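Side-chain contacts in cell division control protein 4 (Saccharomyces cerevisiae, PDB 3V7D), which serves as the substrate-recognition subunit of an SCF E3 ubiquitin ligase, binding phosphorylated targets such as SIC1 and directing their ubiquitination: residues S23-I26 with F27-Q31; L39-S42 with Q43-K47; F100-K103 with N104-P108; I211-K215 with N216-I220; V439-G443 with K444-A448. The protein carries 1 engineered substitution. All blocks are in the same frame, centred on the assembly; numbering follows the deposited sequence.

Interactions 1 and 2 sit together in the F-box, 14 Å between centres, and meet where F27 CZ packs 4.2 Å from W45 CE3. Both lie against another protein chain of the assembly. Interaction 3 closes helix 87-106, which leads from the F-box region to the WD40 propeller; its centre is 25 Å from that of interaction 1. It touches interaction 5, the hairpin 439-448 of the propeller, through W105 NE1 and G443 O at 2.9 Å, a probable hydrogen bond, and through I101 CD1 packed on K444 CB. Interaction 4, a hairpin tip in WD repeat 3, stands apart, its centre 26 Å from interaction 5 and 43 Å from interaction 1.

Interaction 1 (S23-I26 with F27-Q31); sequences SLKI and FNYLQ
K25 throws its CG to the far side from its own backbone N (chi1 -171°), while Y29 keeps CG beside its N (chi1 -76°); the two side chains therefore run alongside one another in the same direction, with K25 CG 4.1 Å from Y29 CE2. The tyrosine ring also leans on the backbone, its CD2 lying 3.3 Å from K25 O at an oblique angle. The F27 ring lies back along the preceding turn, its CD2 3.1 Å from S23 O, again obliquely. That same oxygen accepts the backbone bond from F27 N at 3.2 Å, and L24 CA lies near the ring plane at its edge.

The next helical bond, N28 N to L24 O, is 3.1 Å. After it the helix tightens: Y29 N reaches I26 O at 3.1 Å from well above the carbonyl plane, a three-residue step that runs into the type I turn F27-L30. L30 follows, with CG 3.8 Å from I26 O.

F27 is buried against I15, I48, I49 and L55, whereas K25, Y29 and L30 pack on the chain of another protein; I26 does both, touching I15 and L18 as well as that chain. This is the C-terminal end of helix 20-27 in the F-box, closing into a type I turn, with F27 set into the domain and its neighbours at a surface consistent with Skp1 binding.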
# COMPACT_ATOMS: atom_id res chain seq x y z
N SER B 23 5.41 -21.35 -19.74
CA SER B 23 4.42 -20.45 -20.33
C SER B 23 4.05 -19.39 -19.30
O SER B 23 3.72 -18.26 -19.66
CB SER B 23 3.17 -21.22 -20.76
OG SER B 23 3.45 -22.04 -21.89
N LEU B 24 4.13 -19.76 -18.03
CA LEU B 24 3.85 -18.83 -16.94
C LEU B 24 4.91 -17.74 -16.91
O LEU B 24 4.62 -16.56 -16.68
CB LEU B 24 3.84 -19.57 -15.61
CG LEU B 24 2.84 -19.02 -14.61
CD1 LEU B 24 1.44 -19.27 -15.15
CD2 LEU B 24 3.03 -19.63 -13.24
N LYS B 25 6.15 -18.15 -17.15
CA LYS B 25 7.28 -17.23 -17.21
C LYS B 25 7.06 -16.19 -18.32
O LYS B 25 7.42 -15.02 -18.17
CB LYS B 25 8.56 -18.03 -17.45
CG LYS B 25 9.84 -17.23 -17.34
CD LYS B 25 11.07 -18.14 -17.41
CE LYS B 25 11.08 -19.17 -16.29
NZ LYS B 25 12.36 -19.14 -15.52
N ILE B 26 6.46 -16.62 -19.42
CA ILE B 26 6.19 -15.75 -20.55
C ILE B 26 5.16 -14.68 -20.19
O ILE B 26 5.33 -13.50 -20.53
CB ILE B 26 5.70 -16.57 -21.78
CG1 ILE B 26 6.83 -17.48 -22.28
CG2 ILE B 26 5.24 -15.65 -22.90
CD1 ILE B 26 6.41 -18.43 -23.40
N PHE B 27 4.11 -15.08 -19.48
CA PHE B 27 3.07 -14.15 -19.08
C PHE B 27 3.56 -13.14 -18.04
O PHE B 27 3.09 -12.00 -18.00
CB PHE B 27 1.83 -14.89 -18.57
CG PHE B 27 1.07 -15.60 -19.65
CD1 PHE B 27 0.51 -14.88 -20.71
CD2 PHE B 27 0.90 -16.97 -19.62
CE1 PHE B 27 -0.19 -15.53 -21.71
CE2 PHE B 27 0.20 -17.63 -20.62
CZ PHE B 27 -0.35 -16.90 -21.66
N ASN B 28 4.52 -13.54 -17.21
CA ASN B 28 5.11 -12.62 -16.24
C ASN B 28 5.93 -11.51 -16.89
O ASN B 28 6.25 -10.52 -16.25
CB ASN B 28 5.96 -13.38 -15.22
CG ASN B 28 5.12 -14.08 -14.17
OD1 ASN B 28 4.11 -13.54 -13.71
ND2 ASN B 28 5.52 -15.30 -13.80
N TYR B 29 6.28 -11.68 -18.17
CA TYR B 29 7.02 -10.66 -18.90
C TYR B 29 6.07 -9.70 -19.61
O TYR B 29 6.51 -8.77 -20.27
CB TYR B 29 7.96 -11.29 -19.93
CG TYR B 29 9.21 -11.90 -19.35
CD1 TYR B 29 9.96 -11.21 -18.41
CD2 TYR B 29 9.63 -13.16 -19.73
CE1 TYR B 29 11.11 -11.76 -17.87
CE2 TYR B 29 10.78 -13.72 -19.20
CZ TYR B 29 11.51 -13.02 -18.27
OH TYR B 29 12.65 -13.57 -17.75
N LEU B 30 4.77 -9.94 -19.48
CA LEU B 30 3.79 -9.12 -20.17
C LEU B 30 3.14 -8.09 -19.24
O LEU B 30 3.06 -8.29 -18.03
CB LEU B 30 2.72 -10.00 -20.82
CG LEU B 30 3.17 -10.77 -22.06
CD1 LEU B 30 2.12 -11.78 -22.48
CD2 LEU B 30 3.45 -9.80 -23.19
N GLN B 31 2.68 -6.99 -19.83
CA GLN B 31 1.88 -6.02 -19.10
C GLN B 31 0.47 -6.58 -18.96
O GLN B 31 0.08 -7.47 -19.71
CB GLN B 31 1.84 -4.69 -19.85
CG GLN B 31 3.18 -4.02 -19.99
CD GLN B 31 3.15 -2.87 -20.98
OE1 GLN B 31 2.20 -2.74 -21.75
NE2 GLN B 31 4.19 -2.05 -20.96

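Interaction 2 (L39-S42 with Q43-K47); sequences LGVS and QNWNK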
# COMPACT_ATOMS: atom_id res chain seq x y z
N LEU B 39 -6.33 -13.83 -22.36
CA LEU B 39 -7.49 -14.56 -21.83
C LEU B 39 -8.54 -14.83 -22.89
O LEU B 39 -9.30 -15.79 -22.78
CB LEU B 39 -8.12 -13.78 -20.67
CG LEU B 39 -7.44 -13.94 -19.31
CD1 LEU B 39 -7.97 -12.92 -18.32
CD2 LEU B 39 -7.68 -15.35 -18.79
N GLY B 40 -8.59 -13.98 -23.91
CA GLY B 40 -9.57 -14.12 -24.98
C GLY B 40 -9.07 -14.87 -26.20
O GLY B 40 -9.76 -14.91 -27.23
N VAL B 41 -7.90 -15.47 -26.10
CA VAL B 41 -7.29 -16.13 -27.26
C VAL B 41 -7.88 -17.51 -27.54
O VAL B 41 -8.20 -17.83 -28.69
CB VAL B 41 -5.76 -16.22 -27.10
CG1 VAL B 41 -5.17 -17.22 -28.10
CG2 VAL B 41 -5.13 -14.85 -27.27
N SER B 42 -8.02 -18.33 -26.51
CA SER B 42 -8.61 -19.66 -26.64
C SER B 42 -8.96 -20.22 -25.27
O SER B 42 -8.55 -19.66 -24.25
CB SER B 42 -7.66 -20.62 -27.36
OG SER B 42 -6.63 -21.05 -26.48
N GLN B 43 -9.70 -21.32 -25.24
CA GLN B 43 -10.09 -21.93 -23.97
C GLN B 43 -8.87 -22.38 -23.16
O GLN B 43 -8.84 -22.25 -21.94
CB GLN B 43 -11.05 -23.11 -24.19
CG GLN B 43 -12.47 -22.70 -24.55
CD GLN B 43 -13.26 -22.20 -23.35
OE1 GLN B 43 -12.71 -21.92 -22.29
NE2 GLN B 43 -14.58 -22.10 -23.52
N ASN B 44 -7.86 -22.90 -23.85
CA ASN B 44 -6.65 -23.40 -23.21
C ASN B 44 -5.79 -22.28 -22.62
O ASN B 44 -5.26 -22.39 -21.52
CB ASN B 44 -5.84 -24.21 -24.21
CG ASN B 44 -6.71 -25.09 -25.08
OD1 ASN B 44 -7.43 -24.60 -25.96
ND2 ASN B 44 -6.66 -26.40 -24.85
N TRP B 45 -5.64 -21.20 -23.39
CA TRP B 45 -4.91 -20.04 -22.90
C TRP B 45 -5.64 -19.48 -21.69
O TRP B 45 -5.03 -19.13 -20.67
CB TRP B 45 -4.80 -18.95 -23.97
CG TRP B 45 -3.67 -19.14 -24.95
CD1 TRP B 45 -3.31 -20.29 -25.58
CD2 TRP B 45 -2.76 -18.13 -25.42
NE1 TRP B 45 -2.24 -20.07 -26.41
CE2 TRP B 45 -1.88 -18.75 -26.33
CE3 TRP B 45 -2.61 -16.76 -25.16
CZ2 TRP B 45 -0.87 -18.05 -26.99
CZ3 TRP B 45 -1.59 -16.07 -25.81
CH2 TRP B 45 -0.73 -16.72 -26.70
N ASN B 46 -6.97 -19.42 -21.80
CA ASN B 46 -7.81 -18.93 -20.73
C ASN B 46 -7.60 -19.75 -19.47
O ASN B 46 -7.44 -19.21 -18.37
CB ASN B 46 -9.28 -18.97 -21.15
CG ASN B 46 -10.20 -18.27 -20.16
OD1 ASN B 46 -10.69 -18.88 -19.21
ND2 ASN B 46 -10.44 -16.99 -20.39
N LYS B 47 -7.56 -21.07 -19.64
CA LYS B 47 -7.37 -21.99 -18.52
C LYS B 47 -6.00 -21.80 -17.88
O LYS B 47 -5.88 -21.73 -16.66
CB LYS B 47 -7.56 -23.43 -18.99
CG LYS B 47 -7.68 -24.44 -17.85
CD LYS B 47 -7.65 -25.87 -18.38
CE LYS B 47 -8.91 -26.23 -19.16
NZ LYS B 47 -10.09 -26.42 -18.27
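The chain enters helix 43-49 from an extended S42, and the first regular turn closes where N46 N donates to S42 O at 2.9 Å. S42 also caps that turn with its side chain. A chi1 of 77° folds OG back over the start of the helix, from where it accepts W45 N at 3.2 Å in a nearly straight bond (172°).

V41, one residue earlier, lies across the indole of W45: its CG1 is over the face, 3.9 Å from the centroid of the five-membered ring, a CH-pi contact, while V41 CG2 stands 3.8 Å from W45 CE3. W45 NE1 donates to D13 OD1.

N46 ties the helix back to the end of the previous one. Its ND2 gives L39 O a bond of 2.9 Å that is almost linear (175°) and lies in the amide plane, and L39 CD2 packs 3.6 Å from the same ND2; R50 takes OD1, so both ends of the amide are engaged.

G40 O and V41 O accept from basic side chains of another protein chain, and Q43 N donates to an acidic one. Here a serine N-cap starts an F-box helix directly at the interface with the partner subunit.

Interaction 3 (F100-K103 with N104-P108); sequences FILK and NWYNP
Y106 N is shared by two carbonyls of the preceding turn: the main bond runs to L102 O at 2.9 Å, and a weak, bent one to K103 O at 3.3 Å. K103 O in turn takes N107 N at 2.8 Å, again weakly, as the helix runs out. One residue earlier W105 N still makes a straight bond to I101 O, in the plane of that carbonyl.

Three side-chain pairs follow the same four-residue spacing. L102 sends CG away from its backbone N (chi1 -178°), which carries CD1 over one face of the Y106 ring, 3.9 Å from the centroid; this is a CH-pi contact set off toward the rim. Between F100 and N104 the amide is turned steeply to the ring, the planes 78° apart, and ND2 stands 3.5 Å above the F100 face. ND2 has its hydrogen-bond partner in F463 O. I101 and W105 point the same way side by side, with I101 CG2 3.7 Å from W105 CD1. At the indole edge W105 CD1 also lies 3.3 Å from I101 O, which is in the ring plane.

W105 packs against the propeller. Its NE1 donates to G443 O, and its indole stacks on F463, meets the F441 ring with planes at about 45°, and rests on I405 and V407 of strand 405-410 and on I416 of strand 413-418, while Y106 OH is bonded to N404 O beside them.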
# COMPACT_ATOMS: atom_id res chain seq x y z
N PHE B 100 -8.46 0.06 -12.83
CA PHE B 100 -9.47 0.95 -13.40
C PHE B 100 -9.57 2.22 -12.56
O PHE B 100 -9.55 3.33 -13.08
CB PHE B 100 -10.82 0.23 -13.47
CG PHE B 100 -11.99 1.15 -13.75
CD1 PHE B 100 -12.24 1.62 -15.04
CD2 PHE B 100 -12.86 1.51 -12.73
CE1 PHE B 100 -13.32 2.46 -15.30
CE2 PHE B 100 -13.94 2.35 -12.98
CZ PHE B 100 -14.17 2.82 -14.27
N ILE B 101 -9.68 2.03 -11.25
CA ILE B 101 -9.76 3.15 -10.32
C ILE B 101 -8.50 4.02 -10.37
O ILE B 101 -8.60 5.25 -10.43
CB ILE B 101 -10.01 2.64 -8.88
CG1 ILE B 101 -11.42 2.05 -8.79
CG2 ILE B 101 -9.81 3.75 -7.85
CD1 ILE B 101 -11.73 1.39 -7.47
N LEU B 102 -7.34 3.38 -10.37
CA LEU B 102 -6.07 4.11 -10.39
C LEU B 102 -5.94 4.97 -11.65
O LEU B 102 -5.49 6.11 -11.58
CB LEU B 102 -4.88 3.16 -10.27
CG LEU B 102 -3.50 3.85 -10.22
CD1 LEU B 102 -3.41 4.79 -9.03
CD2 LEU B 102 -2.37 2.83 -10.19
N LYS B 103 -6.34 4.41 -12.78
CA LYS B 103 -6.27 5.13 -14.05
C LYS B 103 -7.12 6.40 -14.00
O LYS B 103 -6.73 7.43 -14.56
CB LYS B 103 -6.69 4.25 -15.22
CG LYS B 103 -5.53 3.49 -15.85
CD LYS B 103 -6.00 2.53 -16.93
CE LYS B 103 -4.85 2.16 -17.87
NZ LYS B 103 -3.64 1.72 -17.14
N ASN B 104 -8.27 6.32 -13.34
CA ASN B 104 -9.11 7.50 -13.16
C ASN B 104 -8.42 8.57 -12.31
O ASN B 104 -8.38 9.73 -12.69
CB ASN B 104 -10.47 7.12 -12.55
CG ASN B 104 -11.31 6.29 -13.49
OD1 ASN B 104 -11.12 6.31 -14.71
ND2 ASN B 104 -12.25 5.54 -12.93
N TRP B 105 -7.86 8.16 -11.17
CA TRP B 105 -7.07 9.05 -10.32
C TRP B 105 -5.94 9.73 -11.10
O TRP B 105 -5.62 10.89 -10.86
CB TRP B 105 -6.44 8.27 -9.15
CG TRP B 105 -7.31 8.08 -7.95
CD1 TRP B 105 -8.18 7.05 -7.71
CD2 TRP B 105 -7.38 8.93 -6.79
NE1 TRP B 105 -8.78 7.21 -6.48
CE2 TRP B 105 -8.31 8.36 -5.90
CE3 TRP B 105 -6.74 10.12 -6.43
CZ2 TRP B 105 -8.62 8.94 -4.67
CZ3 TRP B 105 -7.05 10.70 -5.21
CH2 TRP B 105 -7.98 10.11 -4.34
N TYR B 106 -5.32 8.99 -12.02
CA TYR B 106 -4.17 9.47 -12.77
C TYR B 106 -4.55 10.26 -14.03
O TYR B 106 -3.72 10.98 -14.58
CB TYR B 106 -3.27 8.30 -13.18
CG TYR B 106 -2.31 7.80 -12.11
CD1 TYR B 106 -2.20 8.45 -10.89
CD2 TYR B 106 -1.50 6.70 -12.34
CE1 TYR B 106 -1.32 8.00 -9.92
CE2 TYR B 106 -0.62 6.24 -11.38
CZ TYR B 106 -0.53 6.90 -10.18
OH TYR B 106 0.35 6.45 -9.22
N ASN B 107 -5.78 10.11 -14.49
CA ASN B 107 -6.22 10.79 -15.70
C ASN B 107 -6.58 12.26 -15.44
O ASN B 107 -7.61 12.55 -14.83
CB ASN B 107 -7.41 10.07 -16.32
CG ASN B 107 -7.75 10.58 -17.71
OD1 ASN B 107 -7.23 11.60 -18.16
ND2 ASN B 107 -8.65 9.88 -18.39
N PRO B 108 -5.75 13.19 -15.94
CA PRO B 108 -5.98 14.63 -15.71
C PRO B 108 -7.27 15.12 -16.36
O PRO B 108 -7.73 16.22 -16.06
CB PRO B 108 -4.77 15.29 -16.37
CG PRO B 108 -4.35 14.33 -17.43
CD PRO B 108 -4.65 12.95 -16.89

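Interaction 4 (I211-K215 with N216-I220); sequences IVEYK and NIKYI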
# COMPACT_ATOMS: atom_id res chain seq x y z
N ILE B 211 -5.80 3.28 19.49
CA ILE B 211 -6.30 2.00 19.98
C ILE B 211 -5.40 0.87 19.50
O ILE B 211 -5.11 0.77 18.31
CB ILE B 211 -7.73 1.72 19.49
CG1 ILE B 211 -8.68 2.84 19.91
CG2 ILE B 211 -8.22 0.37 20.02
CD1 ILE B 211 -10.10 2.65 19.42
N VAL B 212 -4.96 0.03 20.43
CA VAL B 212 -4.10 -1.09 20.07
C VAL B 212 -4.74 -2.42 20.46
O VAL B 212 -5.59 -2.47 21.34
CB VAL B 212 -2.72 -0.98 20.73
CG1 VAL B 212 -2.05 0.33 20.33
CG2 VAL B 212 -2.85 -1.08 22.25
N GLU B 213 -4.34 -3.49 19.78
CA GLU B 213 -4.79 -4.82 20.14
C GLU B 213 -3.59 -5.69 20.51
O GLU B 213 -2.69 -5.90 19.70
CB GLU B 213 -5.58 -5.47 19.01
CG GLU B 213 -6.19 -6.82 19.39
CD GLU B 213 -7.00 -7.44 18.28
OE1 GLU B 213 -7.04 -6.87 17.16
OE2 GLU B 213 -7.61 -8.50 18.51
N TYR B 214 -3.58 -6.19 21.74
CA TYR B 214 -2.49 -7.03 22.19
C TYR B 214 -3.06 -8.30 22.82
O TYR B 214 -3.83 -8.23 23.77
CB TYR B 214 -1.61 -6.27 23.19
CG TYR B 214 -0.44 -7.08 23.70
CD1 TYR B 214 0.56 -7.51 22.84
CD2 TYR B 214 -0.34 -7.42 25.05
CE1 TYR B 214 1.63 -8.25 23.30
CE2 TYR B 214 0.73 -8.16 25.52
CZ TYR B 214 1.71 -8.57 24.64
OH TYR B 214 2.77 -9.31 25.11
N LYS B 215 -2.68 -9.46 22.27
CA LYS B 215 -3.20 -10.75 22.73
C LYS B 215 -4.72 -10.80 22.64
O LYS B 215 -5.38 -11.18 23.60
CB LYS B 215 -2.75 -11.04 24.17
CG LYS B 215 -1.24 -11.06 24.36
CD LYS B 215 -0.66 -12.43 24.07
CE LYS B 215 0.82 -12.52 24.44
NZ LYS B 215 1.70 -12.14 23.30
N ASN B 216 -5.26 -10.41 21.49
CA ASN B 216 -6.71 -10.41 21.25
C ASN B 216 -7.50 -9.61 22.28
O ASN B 216 -8.57 -10.03 22.71
CB ASN B 216 -7.27 -11.84 21.14
CG ASN B 216 -7.07 -12.45 19.76
OD1 ASN B 216 -7.86 -12.21 18.85
ND2 ASN B 216 -6.01 -13.24 19.61
N ILE B 217 -6.97 -8.46 22.69
CA ILE B 217 -7.69 -7.54 23.57
C ILE B 217 -7.38 -6.10 23.15
O ILE B 217 -6.22 -5.72 23.05
CB ILE B 217 -7.30 -7.72 25.06
CG1 ILE B 217 -7.87 -9.03 25.61
CG2 ILE B 217 -7.78 -6.51 25.88
CD1 ILE B 217 -6.88 -9.86 26.37
N LYS B 218 -8.42 -5.31 22.89
CA LYS B 218 -8.21 -3.93 22.46
C LYS B 218 -8.09 -2.98 23.65
O LYS B 218 -8.87 -3.04 24.60
CB LYS B 218 -9.33 -3.48 21.51
CG LYS B 218 -9.36 -4.25 20.19
CD LYS B 218 -10.18 -3.51 19.14
CE LYS B 218 -10.19 -4.26 17.82
NZ LYS B 218 -10.64 -3.39 16.69
N TYR B 219 -7.09 -2.11 23.59
CA TYR B 219 -6.85 -1.11 24.62
C TYR B 219 -6.95 0.30 24.04
O TYR B 219 -6.54 0.53 22.90
CB TYR B 219 -5.46 -1.29 25.25
CG TYR B 219 -5.25 -2.62 25.94
CD1 TYR B 219 -4.81 -3.73 25.22
CD2 TYR B 219 -5.47 -2.77 27.31
CE1 TYR B 219 -4.61 -4.95 25.85
CE2 TYR B 219 -5.27 -3.98 27.94
CZ TYR B 219 -4.84 -5.07 27.21
OH TYR B 219 -4.64 -6.28 27.82
N ILE B 220 -7.47 1.23 24.82
CA ILE B 220 -7.45 2.63 24.44
C ILE B 220 -6.31 3.34 25.16
O ILE B 220 -6.11 3.15 26.36
CB ILE B 220 -8.77 3.34 24.81
CG1 ILE B 220 -9.97 2.53 24.31
CG2 ILE B 220 -8.79 4.75 24.25
CD1 ILE B 220 -11.29 3.08 24.80
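I211-E213 and K218-I220 run antiparallel at 154°, their axes 4.5 Å apart. V212 and Y219 form the hydrogen-bonded pair, with Y219 N 2.7 Å from V212 O and V212 N 3.0 Å from Y219 O; I211 faces I220 and E213 faces K218 as non-hydrogen-bonded pairs. Past them, Y214 N donates to I217 O at 3.0 Å, and a weak return bond from I217 N to Y214 O closes a two-residue beta-hairpin loop. K215 and N216 both adopt left-handed helical angles there.

On one face, V212 CG2 crosses against Y219 CB, 4.0 Å away. The Y219 ring extends toward the turn and presents its edge to Y214 O, which lies in the ring plane 4.0 Å from CE1. Y214 itself turns off toward N281 and A298, and K215 CG lies over the centre of its ring.

On the other face E213 stands straight out (chi1 -175°) and runs beside N216. E213 OE2 is 3.5 Å from N216 CA, with the carboxylate and amide planes 84° apart. K218 crosses it with its methylenes, and K218 NZ remains 5.0 Å from E213 OE1.

This is the tip of a hairpin in WD repeat 3. The backbone bonds and the turn fix its shape, while E213 and K218 probably add only a loose electrostatic attraction, since their charged atoms do not touch.

Interaction 5 (V439-G443 with K444-A448); sequences VNFKG and KTLVA
L446 is the bump that fits here: its CD1 drops into the hollow between V439 CG2, 3.5 Å away, and F441 CB at 3.8 Å, both on the facing strand. A chi1 of 161° leans the isobutyl group across toward V439. The F441 ring is turned away from the hairpin (chi1 68°), and L446 CD1 meets it obliquely. Next along, the small A448 completes the row, its CB 4.1 Å from V439 CG2. F414 lies over V439, L446 and A448 together, and the F441 ring goes on to pack edge-to-face with Y400.

The hairpin belongs to a four-stranded blade of the propeller, in which strand 455-462 bonds with 445-452 and strand 113-118 from the N-terminal side lies beyond it. Sequence-distant strands joined in one blade in this way close the ring in WD40 propellers.

On the face of N440 and V447, V447 CG2 nestles beside N440, 3.4 Å from its O and 4.0 Å from its CB, and F130 packs over N440, T445 and V447. Backbone pairs keep the two rows in step: V447 N to N440 O is 2.8 Å, and K442 N to T445 O is 3.0 Å. At the tip the chain folds over in a type II' turn, K442 to T445, where G443 takes the positive phi. Beside it, K444 NZ hydrogen-bonds S464 OG.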
# COMPACT_ATOMS: atom_id res chain seq x y z
N VAL B 439 -8.19 15.37 5.20
CA VAL B 439 -8.38 14.61 3.98
C VAL B 439 -7.99 13.15 4.20
O VAL B 439 -7.05 12.84 4.94
CB VAL B 439 -7.60 15.23 2.78
CG1 VAL B 439 -6.11 14.92 2.86
CG2 VAL B 439 -8.16 14.72 1.47
N ASN B 440 -8.73 12.25 3.57
CA ASN B 440 -8.52 10.82 3.73
C ASN B 440 -9.07 10.14 2.49
O ASN B 440 -10.12 10.53 1.96
CB ASN B 440 -9.26 10.32 4.98
CG ASN B 440 -8.83 8.92 5.41
OD1 ASN B 440 -8.73 8.00 4.60
ND2 ASN B 440 -8.56 8.76 6.71
N PHE B 441 -8.37 9.13 1.99
CA PHE B 441 -8.90 8.38 0.86
C PHE B 441 -8.57 6.90 0.93
O PHE B 441 -7.58 6.50 1.54
CB PHE B 441 -8.45 8.98 -0.49
CG PHE B 441 -6.98 8.83 -0.77
CD1 PHE B 441 -6.48 7.66 -1.35
CD2 PHE B 441 -6.09 9.85 -0.48
CE1 PHE B 441 -5.13 7.52 -1.61
CE2 PHE B 441 -4.74 9.72 -0.74
CZ PHE B 441 -4.25 8.55 -1.31
N LYS B 442 -9.42 6.10 0.30
CA LYS B 442 -9.17 4.67 0.14
C LYS B 442 -9.86 4.21 -1.13
O LYS B 442 -11.07 4.39 -1.29
CB LYS B 442 -9.67 3.87 1.34
CG LYS B 442 -9.12 2.45 1.38
CD LYS B 442 -9.61 1.66 2.60
CE LYS B 442 -11.06 1.22 2.45
NZ LYS B 442 -11.44 0.18 3.46
N GLY B 443 -9.09 3.64 -2.05
CA GLY B 443 -9.63 3.16 -3.30
C GLY B 443 -10.31 4.24 -4.12
O GLY B 443 -9.70 5.23 -4.51
N LYS B 444 -11.60 4.05 -4.37
CA LYS B 444 -12.36 4.92 -5.26
C LYS B 444 -12.89 6.17 -4.56
O LYS B 444 -13.45 7.05 -5.20
CB LYS B 444 -13.54 4.15 -5.86
CG LYS B 444 -14.44 3.52 -4.80
CD LYS B 444 -15.61 2.78 -5.42
CE LYS B 444 -16.83 3.67 -5.54
NZ LYS B 444 -17.84 3.10 -6.46
N THR B 445 -12.73 6.22 -3.24
CA THR B 445 -13.38 7.26 -2.45
C THR B 445 -12.38 8.18 -1.77
O THR B 445 -11.48 7.73 -1.06
CB THR B 445 -14.31 6.67 -1.38
OG1 THR B 445 -15.24 5.77 -2.01
CG2 THR B 445 -15.07 7.77 -0.66
N LEU B 446 -12.55 9.48 -2.00
CA LEU B 446 -11.74 10.51 -1.36
C LEU B 446 -12.67 11.42 -0.55
O LEU B 446 -13.67 11.92 -1.08
CB LEU B 446 -10.98 11.29 -2.43
CG LEU B 446 -10.39 12.68 -2.14
CD1 LEU B 446 -9.33 12.61 -1.07
CD2 LEU B 446 -9.79 13.28 -3.41
N VAL B 447 -12.37 11.62 0.72
CA VAL B 447 -13.19 12.50 1.55
C VAL B 447 -12.38 13.66 2.14
O VAL B 447 -11.21 13.50 2.49
CB VAL B 447 -13.94 11.75 2.68
CG1 VAL B 447 -14.82 10.66 2.10
CG2 VAL B 447 -12.96 11.17 3.70
N ALA B 448 -13.02 14.82 2.25
CA ALA B 448 -12.37 15.99 2.84
C ALA B 448 -13.33 16.86 3.64
O ALA B 448 -14.41 17.21 3.17
CB ALA B 448 -11.67 16.81 1.76